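Local coordinates for protein hemin degrading factor (PDB 4MF9) that binds heme and probably takes part in heme trafficking and heme degradation in Pseudomonas aeruginosa, at residues A23-L27 and A39-L43; I79-T83 and V152-L157. All coordinates share one frame; numbering follows the deposited sequence.

Interaction 1: A23-L27 and A39-L43; sequences AWQDL and AAALL
W24 and A39 bring the two backbones closest, their CA atoms 6.8 Å apart, where one turn of helix 17-30 lies against the C-terminal turn of helix 36-42. Each turn keeps its own i to i+4 bond, L27 N to A23 O and L43 N to A39 O, and the side chains that meet across the gap are apolar. The methyl of A39 approaches the indole obliquely at its pyrrole part, its CB 3.6 Å from W24 CD1. W24 has CG anti to its N (chi1 173°), which places CD1 and NE1 beside that methyl. L43, just beyond its helix, reaches back with both branches: CD1 sits 3.7 Å from W24 CB, while CD2 lies 4.1 Å from L27 CD1 and also meets the A23 methyl. That same L27 CD1 is shared three ways, packing 3.9 Å from L42 CB and 4.0 Å from A39 CB; the L27 and L42 side chains cross at about a right angle. L34, from the connecting loop, touches both L27 and A39, and L50 of helix 47-52 packs on W24 and A40. This is helix-loop-helix packing of two consecutive N-terminal helices through an indole, alanine methyls and leucine branches.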
# COMPACT_ATOMS: atom_id res chain seq x y z
N ALA A 23 23.58 -10.96 13.48
CA ALA A 23 23.86 -9.53 13.36
C ALA A 23 22.61 -8.71 13.65
O ALA A 23 22.67 -7.66 14.30
CB ALA A 23 24.38 -9.21 11.97
N TRP A 24 21.48 -9.19 13.17
CA TRP A 24 20.22 -8.56 13.40
C TRP A 24 19.78 -8.59 14.86
O TRP A 24 19.42 -7.59 15.39
CB TRP A 24 19.16 -9.19 12.53
CG TRP A 24 17.73 -8.70 12.82
CD1 TRP A 24 17.33 -7.45 13.05
CD2 TRP A 24 16.58 -9.49 12.85
NE1 TRP A 24 16.00 -7.39 13.20
CE2 TRP A 24 15.50 -8.65 13.10
CE3 TRP A 24 16.36 -10.86 12.74
CZ2 TRP A 24 14.23 -9.11 13.25
CZ3 TRP A 24 15.09 -11.32 12.86
CH2 TRP A 24 14.04 -10.46 13.13
N GLN A 25 19.88 -9.75 15.49
CA GLN A 25 19.56 -9.91 16.91
C GLN A 25 20.45 -9.05 17.81
O GLN A 25 19.99 -8.52 18.83
CB GLN A 25 19.69 -11.38 17.32
CG GLN A 25 18.76 -12.32 16.56
CD GLN A 25 17.29 -11.98 16.76
OE1 GLN A 25 16.81 -11.89 17.89
NE2 GLN A 25 16.57 -11.79 15.67
N ASP A 26 21.71 -8.91 17.43
CA ASP A 26 22.64 -8.03 18.12
C ASP A 26 22.18 -6.57 18.01
O ASP A 26 22.21 -5.81 18.99
CB ASP A 26 24.04 -8.18 17.53
CG ASP A 26 24.71 -9.48 17.95
OD1 ASP A 26 24.23 -10.11 18.93
OD2 ASP A 26 25.72 -9.87 17.31
N LEU A 27 21.76 -6.19 16.81
CA LEU A 27 21.24 -4.86 16.56
C LEU A 27 19.98 -4.60 17.31
O LEU A 27 19.89 -3.64 18.05
CB LEU A 27 20.89 -4.72 15.10
CG LEU A 27 21.24 -3.40 14.43
CD1 LEU A 27 20.37 -3.11 13.24
CD2 LEU A 27 21.25 -2.23 15.40
N ALA A 39 16.05 -2.22 10.42
CA ALA A 39 17.23 -3.03 10.70
C ALA A 39 17.90 -3.54 9.43
O ALA A 39 19.13 -3.48 9.30
CB ALA A 39 16.88 -4.19 11.61
N ALA A 40 17.10 -4.04 8.49
CA ALA A 40 17.63 -4.53 7.22
C ALA A 40 18.48 -3.47 6.53
O ALA A 40 19.56 -3.77 6.02
CB ALA A 40 16.49 -4.99 6.31
N ALA A 41 17.99 -2.24 6.54
CA ALA A 41 18.73 -1.13 5.97
C ALA A 41 20.05 -0.87 6.68
O ALA A 41 21.07 -0.74 6.02
CB ALA A 41 17.89 0.12 5.99
N LEU A 42 20.03 -0.87 7.99
CA LEU A 42 21.25 -0.73 8.79
C LEU A 42 22.23 -1.88 8.57
O LEU A 42 23.44 -1.69 8.63
CB LEU A 42 20.92 -0.61 10.28
CG LEU A 42 20.61 0.77 10.87
CD1 LEU A 42 21.65 1.80 10.42
CD2 LEU A 42 19.20 1.23 10.54
N LEU A 43 21.71 -3.07 8.32
CA LEU A 43 22.53 -4.24 8.02
C LEU A 43 22.90 -4.35 6.55
O LEU A 43 23.51 -5.28 6.11
CB LEU A 43 21.85 -5.51 8.53
CG LEU A 43 21.40 -5.49 9.97
CD1 LEU A 43 20.40 -6.60 10.26
CD2 LEU A 43 22.62 -5.60 10.85

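Interaction 2: I79-T83 and V152-L157; sequences IMALT and VHKVFL
M80 and F156 exchange two nearly straight backbone bonds. M80 N reaches F156 O at 2.9 Å, and F156 N reaches M80 O at 2.7 Å. L82 and K154 form the next hydrogen-bonded pair, through L82 N to K154 O (2.8 Å) and K154 N to L82 O. A side-chain bond follows: H153 ND1 donates to T83 OG1 over 2.9 Å, the hydroxyl lying at the imidazole edge, near its plane, though the angle at the hydrogen is only 143°. With chi1 at -177° the H153 ring is turned so that ND1 meets this hydroxyl. Y96 OH hydrogen-bonds the other ring nitrogen, NE2, and Q273 OE1 also bonds T83 OG1, so each group has a second partner. Strands 78-84 and 151-157 are thus antiparallel neighbours inside a large sheet to which both HemS/ChuX sequence domains contribute strands, with 88-93 and 138-146 flanking them. A81 and V155 form the non-hydrogen-bonded pair between. On the face of M80, L82, K154 and F156, the bent M80 chain lays CE 3.9 Å from F156 CD1, and L82 CD1 comes within 4.0 Å of F156 CE1, both obliquely to the ring. K154 extends to a salt bridge with E47. On the other face, A81 CB rests 4.0 Å from H153 CE1.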
# COMPACT_ATOMS: atom_id res chain seq x y z
N ILE A 79 -8.14 -10.75 10.45
CA ILE A 79 -6.71 -10.49 10.53
C ILE A 79 -6.46 -8.99 10.47
O ILE A 79 -7.39 -8.18 10.43
CB ILE A 79 -5.96 -11.16 9.36
CG1 ILE A 79 -6.74 -11.03 8.06
CG2 ILE A 79 -5.70 -12.63 9.68
CD1 ILE A 79 -6.45 -9.74 7.25
N MET A 80 -5.21 -8.63 10.43
CA MET A 80 -4.83 -7.29 10.10
C MET A 80 -3.90 -7.29 8.87
O MET A 80 -2.90 -7.95 8.86
CB MET A 80 -4.15 -6.64 11.28
CG MET A 80 -3.78 -5.21 11.09
SD MET A 80 -2.26 -4.87 10.32
CE MET A 80 -1.03 -5.12 11.58
N ALA A 81 -4.29 -6.53 7.87
CA ALA A 81 -3.53 -6.42 6.63
C ALA A 81 -2.68 -5.17 6.72
O ALA A 81 -3.16 -4.11 7.14
CB ALA A 81 -4.46 -6.36 5.42
N LEU A 82 -1.41 -5.29 6.33
CA LEU A 82 -0.49 -4.15 6.40
C LEU A 82 0.15 -3.92 5.05
O LEU A 82 0.87 -4.77 4.53
CB LEU A 82 0.61 -4.39 7.44
CG LEU A 82 1.41 -3.22 8.04
CD1 LEU A 82 2.18 -3.72 9.28
CD2 LEU A 82 2.39 -2.59 7.06
N THR A 83 -0.12 -2.75 4.47
CA THR A 83 0.48 -2.37 3.20
C THR A 83 1.04 -0.97 3.34
O THR A 83 0.38 -0.11 3.89
CB THR A 83 -0.57 -2.36 2.10
OG1 THR A 83 -1.13 -3.67 1.99
CG2 THR A 83 0.03 -1.93 0.78
N VAL A 152 6.09 -6.37 0.16
CA VAL A 152 4.95 -6.08 -0.70
C VAL A 152 3.70 -5.85 0.15
O VAL A 152 3.00 -4.84 -0.00
CB VAL A 152 4.70 -7.23 -1.70
CG1 VAL A 152 3.35 -7.09 -2.32
CG2 VAL A 152 5.75 -7.21 -2.78
N HIS A 153 3.46 -6.77 1.08
CA HIS A 153 2.18 -6.90 1.76
C HIS A 153 2.37 -7.88 2.91
O HIS A 153 3.07 -8.89 2.76
CB HIS A 153 1.18 -7.49 0.76
CG HIS A 153 -0.22 -7.62 1.29
ND1 HIS A 153 -0.91 -6.56 1.84
CD2 HIS A 153 -1.06 -8.68 1.32
CE1 HIS A 153 -2.12 -6.97 2.20
NE2 HIS A 153 -2.23 -8.25 1.89
N LYS A 154 1.73 -7.61 4.04
CA LYS A 154 1.81 -8.54 5.18
C LYS A 154 0.43 -8.73 5.76
O LYS A 154 -0.37 -7.79 5.77
CB LYS A 154 2.73 -7.99 6.28
CG LYS A 154 4.17 -7.85 5.88
CD LYS A 154 4.92 -6.94 6.85
CE LYS A 154 6.41 -6.94 6.53
NZ LYS A 154 7.15 -5.93 7.32
N VAL A 155 0.15 -9.93 6.26
CA VAL A 155 -1.08 -10.14 7.01
C VAL A 155 -0.79 -10.76 8.37
O VAL A 155 -0.10 -11.78 8.48
CB VAL A 155 -2.23 -10.84 6.18
CG1 VAL A 155 -1.89 -10.91 4.69
CG2 VAL A 155 -2.60 -12.16 6.73
N PHE A 156 -1.29 -10.08 9.40
CA PHE A 156 -0.98 -10.45 10.77
C PHE A 156 -2.18 -11.10 11.43
O PHE A 156 -3.30 -10.60 11.32
CB PHE A 156 -0.56 -9.20 11.56
CG PHE A 156 0.86 -8.79 11.32
CD1 PHE A 156 1.20 -8.03 10.21
CD2 PHE A 156 1.87 -9.18 12.20
CE1 PHE A 156 2.52 -7.65 9.98
CE2 PHE A 156 3.18 -8.80 11.98
CZ PHE A 156 3.51 -8.04 10.86
N LEU A 157 -1.95 -12.22 12.10
CA LEU A 157 -3.00 -12.78 12.94
C LEU A 157 -3.22 -11.86 14.15
O LEU A 157 -2.27 -11.30 14.70
CB LEU A 157 -2.67 -14.21 13.37
CG LEU A 157 -3.13 -15.33 12.44
CD1 LEU A 157 -2.28 -15.42 11.16
CD2 LEU A 157 -3.11 -16.65 13.20

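How the interactions relate
Both halves of interaction 1 precede interaction 2 in the chain, and the two do not touch: their centres are 22 Å apart and their nearest atoms about 9 Å. The first joins two helices of the N-terminal region near the periphery, 24 Å from the chain centre; the second joins two central strands of a nine-stranded antiparallel sheet, 10 Å from it. Helix 47-52 serves both, reaching the helices through L50 and strand 151-157 through E47. The helical pair thus sits on the outer side, away from the heme-binding residues, while the strands belong to a sheet nearer the heme: the T83 side chain is about 12 Å from the heme and about 9 Å from the side chain of heme-binding R118.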